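Local coordinates for molybdopterin biosynthesis protein MoaB (Sulfolobus tokodaii, PDB 3IWT) that probably takes part in molybdenum cofactor biosynthesis, as a member of the MogA/MoaB family whose domain is thought to bind molybdopterin, at residues V20-T25 with Y59-D64; V84-G89 with Y148-S153; K105-E110 with G140-K145; K144-L149 with H171-V176. One frame throughout, in Å; residues are numbered along the deposited sequence.

Interaction 1 of 4, residues V20-T25 with Y59-D64; sequences VITIST and YSLVPD
Residues Val20-Ile23 and Tyr59-Val62 form a parallel beta pair, the two strands of a beta-alpha-beta crossover with helices 25-32 and 40-51 between them. Backbone bonds alternate along it: Val20 O receives Ser60 N, Ser60 O receives Thr22 N at 2.8 Å, Thr22 O receives Val62 N, and Val62 O receives Ser24 N. On the face shared by Val20, Thr22, Tyr59 and Leu61, the tyrosine CG stands anti to its own N (chi1 167°), which carries the ring across to the other strand. Its CD1 reaches Val20 CB at 4.1 Å, and Thr22 OG1 lies at the ring edge, 3.4 Å from Tyr59 CE1. Thr22 OG1 and Tyr59 OH both bond Asp39 OD2, so one carboxylate oxygen ties the two strands together. A phenylalanine at Tyr59 would probably leave that oxygen without the tyrosine hydroxyl as a partner. On the opposite face Ile23 CG1 lies alongside Val62 CG2 at 4.0 Å, beta-branched chains suiting an extended backbone. Beyond the strands Asp64 N points almost straight at Thr25 OG1 (3.0 Å, 176°), and waters link the aspartate carboxylate to Ile23 O, Thr25 N and Thr25 OG1. Helix 66-77 packs on the Ile21-Val62 face through Phe73 and Ala72, and strand 84-88 continues the sheet beyond strand 17-23.

Interaction 2 of 4, residues V84-G89 with Y148-S153; sequences VIISTG and YLLPGS
The ring of Tyr148 receives Val84 at its edge: the methyl CG1 lies in the ring plane, 3.8 Å from CD2, while Ile86 CG1 comes up obliquely to the same carbon. Phe114 meets this ring edge-to-face, and the tyrosine OH bonds the hydroxyl of Tyr133 of the second subunit, so an apolar body sits in the core while its polar tip serves the interface. Further along this face Ile86 CG2 presses on Leu150 CD1 at 3.5 Å, tighter than usual for two carbons. Parallel pairing beneath runs from Tyr148 N to Ile85 O, Ser87 N to Tyr148 O, Leu150 N to Ser87 O and Gly89 N to Leu150 O. Where the strands end, Thr88 OG1 donates to Pro151 O at 2.7 Å, the donor OG1 lying 27° out of the plane of the proline carbonyl. Gly89 follows at a positive phi of 118°, where a side chain would collide with the carbonyl oxygen of Thr88. On the face of Ser87 and Leu149, Ser87 OG donates a hydrogen bond to a water 2.6 Å away, which in turn donates to Gly89 O and Leu150 O. Two loops at the carboxyl ends of parallel strands are thus fixed by hydroxyls and water; a glycerol, probably from the crystallisation liquor, lies near the Pro151 side chain and may mark a pocket, perhaps the molybdopterin site of this family.

Interaction 3 of 4, residues K105-E110 with G140-K145; sequences KLFDRE and GIIGKK
Gly140 CA sits squarely over the Phe107 ring, 3.5 Å from the ring centroid and only 8° off its normal, a CH-pi contact. Glycine is needed there, since a CB would run into Phe107 CD2. The phenylalanine CG turns away from its own carbonyl carbon (chi1 -64°), laying the ring flat against that backbone, and at the ring's edge Ile142 CD1 lies in the plane, 4.0 Å from Phe107 CD1. Putting an alanine at Phe107 would probably open a gap over Gly140 CA and leave the tip of Ile142 without the ring edge it rests against. Beside the ring, Ile141 is opposed by two residues, Asp108 and Arg109, which makes a classic beta bulge. Ile141 O receives two weak bonds, a bent one from Asp108 N at 2.7 Å and a long one from Arg109 N at 3.5 Å, while Ile141 N donates to Arg109 O at 3.0 Å. The Asp108 carboxylate reaches on from the bulge toward the turn: Gly143 N approaches OD2 at 2.8 Å from above the carboxylate plane, 48° out of it, and a water joins OD2 to Gly143 O. Gly143 is the second residue of the type II' turn from Ile142 to Lys145, where its positive phi is readily adopted by a residue without a side chain. Asp108 OD1 makes a salt bridge with Lys66 of the third subunit. In the fold, strand 138-142 separates the short strand 109-110, outermost within this chain, from strand 145-150; Phe107 also packs on Val147 and Leu149 of the latter, and Ile141 on Val176 of helix 154-176.

Interaction 4 of 4, residues K144-L149 with H171-V176; sequences KKIVYL and HLVYLV
Ile146 points its CB at the 171-176 end of helix 154-176 and spreads its branches over three helix residues. From CB, the methyl CG2 goes to Leu172, meeting CD2 at 4.0 Å. The longer branch starts with CG1, which touches Val173 CG2 at 3.9 Å. A bend at chi2 (-48°) carries the tip CD1 on toward the helix, 3.8 Å from Val176 CG2, with Leu172 CG also near at 4.0 Å. A branched residue suits this place, as both arms share Leu172, while the longer one also reaches Val173 and Val176. Leu172, Val173 and Val176 lie on one side of the helix, which belongs to the beta-alpha unit formed by strand 145-150 and the helix 154-176 that follows it. Strand and helix segments cross at 137°, with axes 8.7 Å apart at closest; no hydrogen bond crosses between them, and the contact is largely apolar. On one flank of Ile146, Val176 CG1 rests on Lys144 CA at 3.8 Å, and the aliphatic part of the lysine bends so that CD approaches Val176 O. On the other flank Leu172 CD2 comes within 3.4 Å of Tyr148 OH, approaching from the opposite direction, while that hydroxyl has its polar partner in Tyr133 of the second subunit. Leu172 also packs on Leu134 of that subunit.

Overall arrangement
All four contacts use one mixed sheet. Interactions 1 and 2, with centres 9 Å apart, are joined edge to edge by Ile21 N to Ile86 O and Ile23 N to Thr88 O, each 2.9 Å. Interaction 2 passes into interaction 4 along strand 145-150, sharing Tyr148 and Leu149. Interaction 3 shares Lys144 and Lys145 with interaction 4, joined also by Gly140 O to Val147 N at 2.8 Å. Interactions 1 and 4 lie on opposite sides of the chain's centre, about 21 Å between centres. Interactions 2, 3 and 4 all touch the second subunit; the bound glycerol, which may mark a pocket, lies by interaction 2.

Interaction 1 of 4, residues V20-T25 with Y59-D64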
loop_
_atom_site.group_PDB
_atom_site.type_symbol
_atom_site.label_atom_id
_atom_site.label_comp_id
_atom_site.label_asym_id
_atom_site.label_seq_id
_atom_site.Cartn_x
_atom_site.Cartn_y
_atom_site.Cartn_z
ATOM N N VAL A 20 -10.559 -28.052 -4.928
ATOM C CA VAL A 20 -10.855 -27.356 -6.184
ATOM C C VAL A 20 -12.080 -26.460 -5.993
ATOM O O VAL A 20 -13.110 -26.922 -5.511
ATOM C CB VAL A 20 -11.098 -28.333 -7.357
ATOM C CG1 VAL A 20 -11.391 -27.581 -8.669
ATOM C CG2 VAL A 20 -9.890 -29.254 -7.549
ATOM N N ILE A 21 -11.975 -25.204 -6.405
ATOM C CA ILE A 21 -13.090 -24.263 -6.251
ATOM C C ILE A 21 -13.468 -23.660 -7.598
ATOM O O ILE A 21 -12.634 -23.048 -8.284
ATOM C CB ILE A 21 -12.769 -23.138 -5.245
ATOM C CG1 ILE A 21 -12.362 -23.702 -3.881
ATOM C CG2 ILE A 21 -13.968 -22.144 -5.102
ATOM C CD1 ILE A 21 -11.879 -22.613 -2.894
ATOM N N THR A 22 -14.720 -23.817 -7.994
ATOM C CA THR A 22 -15.169 -23.227 -9.259
ATOM C C THR A 22 -15.952 -21.971 -8.936
ATOM O O THR A 22 -16.864 -22.013 -8.130
ATOM C CB THR A 22 -15.994 -24.236 -10.090
ATOM O OG1 THR A 22 -15.126 -25.293 -10.489
ATOM C CG2 THR A 22 -16.615 -23.564 -11.334
ATOM N N ILE A 23 -15.559 -20.852 -9.558
ATOM C CA ILE A 23 -16.215 -19.560 -9.343
ATOM C C ILE A 23 -16.954 -19.188 -10.634
ATOM O O ILE A 23 -16.348 -18.753 -11.624
ATOM C CB ILE A 23 -15.200 -18.473 -8.929
ATOM C CG1 ILE A 23 -14.395 -18.945 -7.717
ATOM C CG2 ILE A 23 -15.902 -17.182 -8.637
ATOM C CD1 ILE A 23 -13.231 -18.044 -7.317
ATOM N N SER A 24 -18.268 -19.411 -10.627
ATOM C CA SER A 24 -19.129 -19.244 -11.815
ATOM C C SER A 24 -20.564 -18.960 -11.384
ATOM O O SER A 24 -21.242 -19.839 -10.829
ATOM C CB SER A 24 -19.113 -20.503 -12.685
ATOM O OG SER A 24 -20.042 -20.409 -13.769
ATOM N N THR A 25 -21.034 -17.755 -11.676
ATOM C CA THR A 25 -22.390 -17.354 -11.297
ATOM C C THR A 25 -23.432 -18.188 -12.059
ATOM O O THR A 25 -24.358 -18.720 -11.446
ATOM C CB THR A 25 -22.599 -15.844 -11.508
ATOM O OG1 THR A 25 -21.692 -15.125 -10.659
ATOM C CG2 THR A 25 -24.032 -15.412 -11.173
ATOM N N TYR A 59 -14.273 -30.083 -3.079
ATOM C CA TYR A 59 -14.697 -29.254 -4.218
ATOM C C TYR A 59 -15.870 -28.392 -3.818
ATOM O O TYR A 59 -16.730 -28.828 -3.044
ATOM C CB TYR A 59 -15.106 -30.150 -5.391
ATOM C CG TYR A 59 -15.851 -29.447 -6.534
ATOM C CD1 TYR A 59 -15.180 -28.615 -7.435
ATOM C CD2 TYR A 59 -17.215 -29.671 -6.743
ATOM C CE1 TYR A 59 -15.853 -27.980 -8.483
ATOM C CE2 TYR A 59 -17.899 -29.050 -7.805
ATOM C CZ TYR A 59 -17.215 -28.205 -8.663
ATOM O OH TYR A 59 -17.906 -27.614 -9.712
ATOM N N SER A 60 -15.911 -27.167 -4.325
ATOM C CA SER A 60 -17.059 -26.312 -4.117
ATOM C C SER A 60 -17.302 -25.418 -5.326
ATOM O O SER A 60 -16.384 -25.154 -6.123
ATOM C CB SER A 60 -16.889 -25.478 -2.846
ATOM O OG SER A 60 -15.766 -24.629 -2.949
ATOM N N LEU A 61 -18.546 -24.980 -5.466
ATOM C CA LEU A 61 -18.951 -24.117 -6.554
ATOM C C LEU A 61 -19.647 -22.919 -5.952
ATOM O O LEU A 61 -20.562 -23.071 -5.146
ATOM C CB LEU A 61 -19.871 -24.872 -7.514
ATOM C CG LEU A 61 -20.673 -24.075 -8.553
ATOM C CD1 LEU A 61 -19.747 -23.380 -9.492
ATOM C CD2 LEU A 61 -21.663 -24.977 -9.305
ATOM N N VAL A 62 -19.181 -21.730 -6.326
ATOM C CA VAL A 62 -19.689 -20.464 -5.788
ATOM C C VAL A 62 -19.851 -19.454 -6.931
ATOM O O VAL A 62 -19.183 -19.584 -7.963
ATOM C CB VAL A 62 -18.769 -19.905 -4.668
ATOM C CG1 VAL A 62 -18.821 -20.825 -3.407
ATOM C CG2 VAL A 62 -17.324 -19.687 -5.149
ATOM N N PRO A 63 -20.712 -18.438 -6.749
ATOM C CA PRO A 63 -20.831 -17.364 -7.727
ATOM C C PRO A 63 -19.784 -16.253 -7.490
ATOM O O PRO A 63 -18.979 -16.352 -6.546
ATOM C CB PRO A 63 -22.236 -16.837 -7.455
ATOM C CG PRO A 63 -22.369 -16.927 -6.003
ATOM C CD PRO A 63 -21.593 -18.184 -5.591
ATOM N N ASP A 64 -19.826 -15.197 -8.305
ATOM C CA ASP A 64 -18.977 -14.008 -8.129
ATOM C C ASP A 64 -19.490 -13.118 -6.993
ATOM O O ASP A 64 -19.953 -11.996 -7.212
ATOM C CB ASP A 64 -18.933 -13.161 -9.416
ATOM C CG ASP A 64 -18.313 -13.883 -10.587
ATOM O OD1 ASP A 64 -17.314 -14.609 -10.407
ATOM O OD2 ASP A 64 -18.821 -13.681 -11.711
HETATM O O HOH W 1 -16.379 -16.214 -12.472
HETATM O O HOH W 2 -21.289 -12.696 -11.830
HETATM O O HOH W 3 -19.382 -15.903 -13.235
#

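Interaction 2 of 4, residues V84-G89 with Y148-S153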
loop_
_atom_site.group_PDB
_atom_site.type_symbol
_atom_site.label_atom_id
_atom_site.label_comp_id
_atom_site.label_asym_id
_atom_site.label_seq_id
_atom_site.Cartn_x
_atom_site.Cartn_y
_atom_site.Cartn_z
ATOM N N VAL A 84 -2.959 -27.857 -1.280
ATOM C CA VAL A 84 -3.043 -26.850 -2.328
ATOM C C VAL A 84 -4.533 -26.620 -2.639
ATOM O O VAL A 84 -5.334 -27.582 -2.706
ATOM C CB VAL A 84 -2.337 -27.318 -3.637
ATOM C CG1 VAL A 84 -2.372 -26.223 -4.724
ATOM C CG2 VAL A 84 -0.899 -27.812 -3.384
ATOM N N ILE A 85 -4.870 -25.358 -2.860
ATOM C CA ILE A 85 -6.190 -24.939 -3.308
ATOM C C ILE A 85 -6.026 -24.349 -4.705
ATOM O O ILE A 85 -5.175 -23.480 -4.911
ATOM C CB ILE A 85 -6.813 -23.875 -2.378
ATOM C CG1 ILE A 85 -6.960 -24.415 -0.947
ATOM C CG2 ILE A 85 -8.180 -23.385 -2.954
ATOM C CD1 ILE A 85 -7.232 -23.349 0.157
ATOM N N ILE A 86 -6.867 -24.799 -5.634
ATOM C CA ILE A 86 -6.908 -24.256 -6.982
ATOM C C ILE A 86 -8.324 -23.786 -7.287
ATOM O O ILE A 86 -9.305 -24.539 -7.148
ATOM C CB ILE A 86 -6.455 -25.284 -8.041
ATOM C CG1 ILE A 86 -5.043 -25.821 -7.743
ATOM C CG2 ILE A 86 -6.522 -24.657 -9.480
ATOM C CD1 ILE A 86 -4.543 -26.868 -8.773
ATOM N N SER A 87 -8.444 -22.523 -7.684
ATOM C CA SER A 87 -9.734 -22.021 -8.125
ATOM C C SER A 87 -9.707 -21.728 -9.603
ATOM O O SER A 87 -8.657 -21.386 -10.171
ATOM C CB SER A 87 -10.181 -20.782 -7.327
ATOM O OG SER A 87 -9.336 -19.658 -7.577
ATOM N N THR A 88 -10.876 -21.823 -10.228
ATOM C CA THR A 88 -11.041 -21.428 -11.612
ATOM C C THR A 88 -12.204 -20.456 -11.730
ATOM O O THR A 88 -13.312 -20.775 -11.317
ATOM C CB THR A 88 -11.280 -22.644 -12.545
ATOM O OG1 THR A 88 -11.637 -22.204 -13.877
ATOM C CG2 THR A 88 -12.355 -23.605 -12.016
ATOM N N GLY A 89 -11.929 -19.291 -12.317
ATOM C CA GLY A 89 -12.923 -18.256 -12.582
ATOM C C GLY A 89 -12.691 -16.920 -11.891
ATOM O O GLY A 89 -12.202 -16.855 -10.754
ATOM N N TYR A 148 -3.665 -21.311 -5.890
ATOM C CA TYR A 148 -3.578 -20.862 -7.278
ATOM C C TYR A 148 -4.954 -20.361 -7.692
ATOM O O TYR A 148 -5.943 -21.088 -7.582
ATOM C CB TYR A 148 -3.133 -21.972 -8.220
ATOM C CG TYR A 148 -1.711 -22.479 -8.038
ATOM C CD1 TYR A 148 -0.648 -21.851 -8.662
ATOM C CD2 TYR A 148 -1.440 -23.629 -7.273
ATOM C CE1 TYR A 148 0.659 -22.336 -8.511
ATOM C CE2 TYR A 148 -0.148 -24.097 -7.103
ATOM C CZ TYR A 148 0.901 -23.471 -7.745
ATOM O OH TYR A 148 2.189 -23.963 -7.587
ATOM N N LEU A 149 -5.003 -19.111 -8.150
ATOM C CA LEU A 149 -6.217 -18.502 -8.645
ATOM C C LEU A 149 -6.146 -18.442 -10.160
ATOM O O LEU A 149 -5.447 -17.604 -10.734
ATOM C CB LEU A 149 -6.386 -17.086 -8.069
ATOM C CG LEU A 149 -6.251 -16.889 -6.560
ATOM C CD1 LEU A 149 -6.389 -15.369 -6.195
ATOM C CD2 LEU A 149 -7.268 -17.781 -5.786
ATOM N N LEU A 150 -6.873 -19.342 -10.815
ATOM C CA LEU A 150 -6.788 -19.499 -12.261
ATOM C C LEU A 150 -7.976 -18.898 -13.016
ATOM O O LEU A 150 -9.049 -18.750 -12.455
ATOM C CB LEU A 150 -6.659 -20.977 -12.619
ATOM C CG LEU A 150 -5.518 -21.763 -11.948
ATOM C CD1 LEU A 150 -5.467 -23.272 -12.464
ATOM C CD2 LEU A 150 -4.138 -21.000 -12.130
ATOM N N PRO A 151 -7.795 -18.626 -14.320
ATOM C CA PRO A 151 -8.943 -18.165 -15.123
ATOM C C PRO A 151 -10.089 -19.176 -15.306
ATOM O O PRO A 151 -9.951 -20.389 -14.997
ATOM C CB PRO A 151 -8.322 -17.815 -16.482
ATOM C CG PRO A 151 -6.815 -17.700 -16.210
ATOM C CD PRO A 151 -6.570 -18.737 -15.142
ATOM N N GLY A 152 -11.226 -18.669 -15.772
ATOM C CA GLY A 152 -12.389 -19.520 -16.064
ATOM C C GLY A 152 -12.216 -20.446 -17.262
ATOM O O GLY A 152 -12.732 -21.552 -17.265
ATOM N N SER A 153 -11.505 -19.964 -18.278
ATOM C CA SER A 153 -11.222 -20.697 -19.530
ATOM C C SER A 153 -10.577 -22.086 -19.327
ATOM O O SER A 153 -9.527 -22.186 -18.704
ATOM C CB SER A 153 -10.297 -19.828 -20.380
ATOM O OG SER A 153 -9.634 -20.582 -21.340
HETATM O O HOH W 4 -9.934 -18.333 -9.791
#

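Interaction 3 of 4, residues K105-E110 with G140-K145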
loop_
_atom_site.group_PDB
_atom_site.type_symbol
_atom_site.label_atom_id
_atom_site.label_comp_id
_atom_site.label_asym_id
_atom_site.label_seq_id
_atom_site.Cartn_x
_atom_site.Cartn_y
_atom_site.Cartn_z
ATOM N N LYS A 105 -5.382 -10.674 -1.176
ATOM C CA LYS A 105 -5.129 -9.939 0.031
ATOM C C LYS A 105 -4.826 -10.824 1.227
ATOM O O LYS A 105 -4.113 -10.384 2.153
ATOM C CB LYS A 105 -6.356 -9.057 0.400
ATOM C CG LYS A 105 -6.334 -7.757 -0.268
ATOM C CD LYS A 105 -7.506 -6.888 0.123
ATOM C CE LYS A 105 -8.331 -6.482 -1.113
ATOM N NZ LYS A 105 -9.826 -6.457 -0.726
ATOM N N LEU A 106 -5.371 -12.039 1.209
ATOM C CA LEU A 106 -5.257 -12.979 2.305
ATOM C C LEU A 106 -3.946 -13.767 2.355
ATOM O O LEU A 106 -3.658 -14.459 3.342
ATOM C CB LEU A 106 -6.404 -13.967 2.254
ATOM C CG LEU A 106 -7.802 -13.335 2.118
ATOM C CD1 LEU A 106 -8.783 -14.492 2.261
ATOM C CD2 LEU A 106 -8.095 -12.224 3.097
ATOM N N PHE A 107 -3.174 -13.694 1.286
ATOM C CA PHE A 107 -1.921 -14.424 1.211
ATOM C C PHE A 107 -0.988 -13.955 2.319
ATOM O O PHE A 107 -0.865 -12.751 2.570
ATOM C CB PHE A 107 -1.250 -14.230 -0.174
ATOM C CG PHE A 107 -2.026 -14.796 -1.346
ATOM C CD1 PHE A 107 -2.920 -15.839 -1.198
ATOM C CD2 PHE A 107 -1.792 -14.310 -2.647
ATOM C CE1 PHE A 107 -3.606 -16.385 -2.293
ATOM C CE2 PHE A 107 -2.475 -14.876 -3.773
ATOM C CZ PHE A 107 -3.381 -15.902 -3.572
ATOM N N ASP A 108 -0.347 -14.892 3.003
ATOM C CA ASP A 108 0.815 -14.556 3.828
ATOM C C ASP A 108 1.929 -13.914 2.963
ATOM O O ASP A 108 2.481 -12.889 3.327
ATOM C CB ASP A 108 1.361 -15.797 4.517
ATOM C CG ASP A 108 0.362 -16.437 5.500
ATOM O OD1 ASP A 108 -0.685 -15.850 5.800
ATOM O OD2 ASP A 108 0.658 -17.538 5.989
ATOM N N ARG A 109 2.216 -14.563 1.824
ATOM C CA ARG A 109 3.177 -14.110 0.808
ATOM C C ARG A 109 2.546 -14.363 -0.566
ATOM O O ARG A 109 2.058 -15.471 -0.803
ATOM C CB ARG A 109 4.476 -14.930 0.896
ATOM C CG ARG A 109 5.097 -14.954 2.286
ATOM C CD ARG A 109 6.501 -15.564 2.280
ATOM N NE ARG A 109 6.462 -17.017 2.389
ATOM C CZ ARG A 109 7.541 -17.799 2.394
ATOM N NH1 ARG A 109 8.763 -17.281 2.256
ATOM N NH2 ARG A 109 7.388 -19.105 2.529
ATOM N N GLU A 110 2.539 -13.360 -1.453
ATOM C CA GLU A 110 2.150 -13.595 -2.843
ATOM C C GLU A 110 3.333 -14.277 -3.527
ATOM O O GLU A 110 4.494 -13.895 -3.336
ATOM C CB GLU A 110 1.759 -12.323 -3.655
ATOM C CG GLU A 110 1.132 -12.653 -5.082
ATOM C CD GLU A 110 1.084 -11.484 -6.111
ATOM O OE1 GLU A 110 1.424 -10.374 -5.735
ATOM O OE2 GLU A 110 0.733 -11.704 -7.325
ATOM N N GLY A 140 -0.271 -17.768 -4.257
ATOM C CA GLY A 140 0.192 -17.336 -2.966
ATOM C C GLY A 140 0.261 -18.468 -1.965
ATOM O O GLY A 140 -0.027 -19.634 -2.284
ATOM N N ILE A 141 0.657 -18.105 -0.752
ATOM C CA ILE A 141 0.901 -19.045 0.327
ATOM C C ILE A 141 0.085 -18.536 1.523
ATOM O O ILE A 141 0.131 -17.335 1.838
ATOM C CB ILE A 141 2.425 -19.072 0.710
ATOM C CG1 ILE A 141 3.302 -19.531 -0.473
ATOM C CG2 ILE A 141 2.670 -19.952 1.935
ATOM C CD1 ILE A 141 4.704 -18.898 -0.492
ATOM N N ILE A 142 -0.714 -19.421 2.120
ATOM C CA ILE A 142 -1.404 -19.123 3.389
ATOM C C ILE A 142 -1.138 -20.270 4.341
ATOM O O ILE A 142 -1.495 -21.384 4.055
ATOM C CB ILE A 142 -2.934 -18.971 3.220
ATOM C CG1 ILE A 142 -3.241 -17.880 2.206
ATOM C CG2 ILE A 142 -3.602 -18.650 4.603
ATOM C CD1 ILE A 142 -4.685 -17.753 1.800
ATOM N N GLY A 143 -0.518 -19.988 5.482
ATOM C CA GLY A 143 -0.078 -21.049 6.377
ATOM C C GLY A 143 0.944 -21.883 5.626
ATOM O O GLY A 143 1.894 -21.348 5.076
ATOM N N LYS A 144 0.750 -23.183 5.603
ATOM C CA LYS A 144 1.643 -24.090 4.891
ATOM C C LYS A 144 0.998 -24.602 3.604
ATOM O O LYS A 144 1.403 -25.624 3.068
ATOM C CB LYS A 144 1.999 -25.276 5.782
ATOM C CG LYS A 144 2.615 -24.875 7.155
ATOM C CD LYS A 144 3.901 -24.008 6.994
ATOM C CE LYS A 144 4.574 -23.747 8.362
ATOM N NZ LYS A 144 4.109 -22.431 8.920
ATOM N N LYS A 145 0.007 -23.866 3.116
ATOM C CA LYS A 145 -0.755 -24.231 1.927
ATOM C C LYS A 145 -0.492 -23.270 0.751
ATOM O O LYS A 145 -0.235 -22.098 0.948
ATOM C CB LYS A 145 -2.235 -24.224 2.266
ATOM C CG LYS A 145 -2.590 -25.136 3.499
ATOM C CD LYS A 145 -4.078 -25.374 3.575
ATOM C CE LYS A 145 -4.503 -25.918 4.930
ATOM N NZ LYS A 145 -3.890 -27.239 5.286
HETATM O O HOH W 5 2.830 -18.852 5.427
#

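Interaction 4 of 4, residues K144-L149 with H171-V176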
loop_
_atom_site.group_PDB
_atom_site.type_symbol
_atom_site.label_atom_id
_atom_site.label_comp_id
_atom_site.label_asym_id
_atom_site.label_seq_id
_atom_site.Cartn_x
_atom_site.Cartn_y
_atom_site.Cartn_z
ATOM N N LYS A 144 0.750 -23.183 5.603
ATOM C CA LYS A 144 1.643 -24.090 4.891
ATOM C C LYS A 144 0.998 -24.602 3.604
ATOM O O LYS A 144 1.403 -25.624 3.068
ATOM C CB LYS A 144 1.999 -25.276 5.782
ATOM C CG LYS A 144 2.615 -24.875 7.155
ATOM C CD LYS A 144 3.901 -24.008 6.994
ATOM C CE LYS A 144 4.574 -23.747 8.362
ATOM N NZ LYS A 144 4.109 -22.431 8.920
ATOM N N LYS A 145 0.007 -23.866 3.116
ATOM C CA LYS A 145 -0.755 -24.231 1.927
ATOM C C LYS A 145 -0.492 -23.270 0.751
ATOM O O LYS A 145 -0.235 -22.098 0.948
ATOM C CB LYS A 145 -2.235 -24.224 2.266
ATOM C CG LYS A 145 -2.590 -25.136 3.499
ATOM C CD LYS A 145 -4.078 -25.374 3.575
ATOM C CE LYS A 145 -4.503 -25.918 4.930
ATOM N NZ LYS A 145 -3.890 -27.239 5.286
ATOM N N ILE A 146 -0.561 -23.804 -0.463
ATOM C CA ILE A 146 -0.372 -23.030 -1.674
ATOM C C ILE A 146 -1.762 -22.783 -2.275
ATOM O O ILE A 146 -2.663 -23.622 -2.176
ATOM C CB ILE A 146 0.502 -23.792 -2.698
ATOM C CG1 ILE A 146 1.808 -24.290 -2.046
ATOM C CG2 ILE A 146 0.783 -22.919 -3.948
ATOM C CD1 ILE A 146 2.578 -23.239 -1.205
ATOM N N VAL A 147 -1.936 -21.620 -2.888
ATOM C CA VAL A 147 -3.202 -21.273 -3.494
ATOM C C VAL A 147 -2.940 -20.765 -4.906
ATOM O O VAL A 147 -2.084 -19.902 -5.085
ATOM C CB VAL A 147 -3.938 -20.172 -2.691
ATOM C CG1 VAL A 147 -5.240 -19.770 -3.407
ATOM C CG2 VAL A 147 -4.180 -20.607 -1.194
ATOM N N TYR A 148 -3.665 -21.311 -5.890
ATOM C CA TYR A 148 -3.578 -20.862 -7.278
ATOM C C TYR A 148 -4.954 -20.361 -7.692
ATOM O O TYR A 148 -5.943 -21.088 -7.582
ATOM C CB TYR A 148 -3.133 -21.972 -8.220
ATOM C CG TYR A 148 -1.711 -22.479 -8.038
ATOM C CD1 TYR A 148 -0.648 -21.851 -8.662
ATOM C CD2 TYR A 148 -1.440 -23.629 -7.273
ATOM C CE1 TYR A 148 0.659 -22.336 -8.511
ATOM C CE2 TYR A 148 -0.148 -24.097 -7.103
ATOM C CZ TYR A 148 0.901 -23.471 -7.745
ATOM O OH TYR A 148 2.189 -23.963 -7.587
ATOM N N LEU A 149 -5.003 -19.111 -8.150
ATOM C CA LEU A 149 -6.217 -18.502 -8.645
ATOM C C LEU A 149 -6.146 -18.442 -10.160
ATOM O O LEU A 149 -5.447 -17.604 -10.734
ATOM C CB LEU A 149 -6.386 -17.086 -8.069
ATOM C CG LEU A 149 -6.251 -16.889 -6.560
ATOM C CD1 LEU A 149 -6.389 -15.369 -6.195
ATOM C CD2 LEU A 149 -7.268 -17.781 -5.786
ATOM N N HIS A 171 7.915 -29.131 -5.079
ATOM C CA HIS A 171 9.051 -28.407 -4.487
ATOM C C HIS A 171 8.607 -27.176 -3.697
ATOM O O HIS A 171 9.160 -26.859 -2.638
ATOM C CB HIS A 171 10.063 -27.988 -5.578
ATOM C CG HIS A 171 11.209 -27.173 -5.055
ATOM N ND1 HIS A 171 11.462 -25.884 -5.481
ATOM C CD2 HIS A 171 12.149 -27.453 -4.119
ATOM C CE1 HIS A 171 12.513 -25.407 -4.829
ATOM N NE2 HIS A 171 12.947 -26.339 -3.998
ATOM N N LEU A 172 7.603 -26.484 -4.200
ATOM C CA LEU A 172 7.044 -25.335 -3.493
ATOM C C LEU A 172 6.412 -25.706 -2.137
ATOM O O LEU A 172 6.650 -25.039 -1.117
ATOM C CB LEU A 172 6.021 -24.672 -4.409
ATOM C CG LEU A 172 5.371 -23.358 -4.041
ATOM C CD1 LEU A 172 6.367 -22.234 -3.644
ATOM C CD2 LEU A 172 4.536 -22.968 -5.270
ATOM N N VAL A 173 5.616 -26.768 -2.108
ATOM C CA VAL A 173 5.067 -27.272 -0.830
ATOM C C VAL A 173 6.185 -27.664 0.162
ATOM O O VAL A 173 6.142 -27.308 1.363
ATOM C CB VAL A 173 4.113 -28.477 -1.052
ATOM C CG1 VAL A 173 3.816 -29.200 0.271
ATOM C CG2 VAL A 173 2.823 -28.027 -1.722
ATOM N N TYR A 174 7.167 -28.415 -0.339
ATOM C CA TYR A 174 8.350 -28.778 0.441
ATOM C C TYR A 174 9.002 -27.509 1.041
ATOM O O TYR A 174 9.248 -27.413 2.241
ATOM C CB TYR A 174 9.382 -29.556 -0.420
ATOM C CG TYR A 174 10.748 -29.524 0.227
ATOM C CD1 TYR A 174 11.085 -30.428 1.225
ATOM C CD2 TYR A 174 11.667 -28.519 -0.098
ATOM C CE1 TYR A 174 12.315 -30.356 1.875
ATOM C CE2 TYR A 174 12.899 -28.434 0.536
ATOM C CZ TYR A 174 13.220 -29.350 1.525
ATOM O OH TYR A 174 14.445 -29.267 2.161
ATOM N N LEU A 175 9.261 -26.541 0.172
ATOM C CA LEU A 175 9.992 -25.326 0.522
ATOM C C LEU A 175 9.279 -24.527 1.621
ATOM O O LEU A 175 9.878 -24.126 2.614
ATOM C CB LEU A 175 10.140 -24.477 -0.737
ATOM C CG LEU A 175 11.221 -23.429 -0.849
ATOM C CD1 LEU A 175 12.545 -23.900 -0.310
ATOM C CD2 LEU A 175 11.316 -23.068 -2.339
ATOM N N VAL A 176 7.984 -24.335 1.425
ATOM C CA VAL A 176 7.123 -23.592 2.350
ATOM C C VAL A 176 7.037 -24.237 3.739
ATOM O O VAL A 176 6.830 -23.555 4.747
ATOM C CB VAL A 176 5.730 -23.452 1.682
ATOM C CG1 VAL A 176 4.628 -23.345 2.675
ATOM C CG2 VAL A 176 5.779 -22.289 0.693
#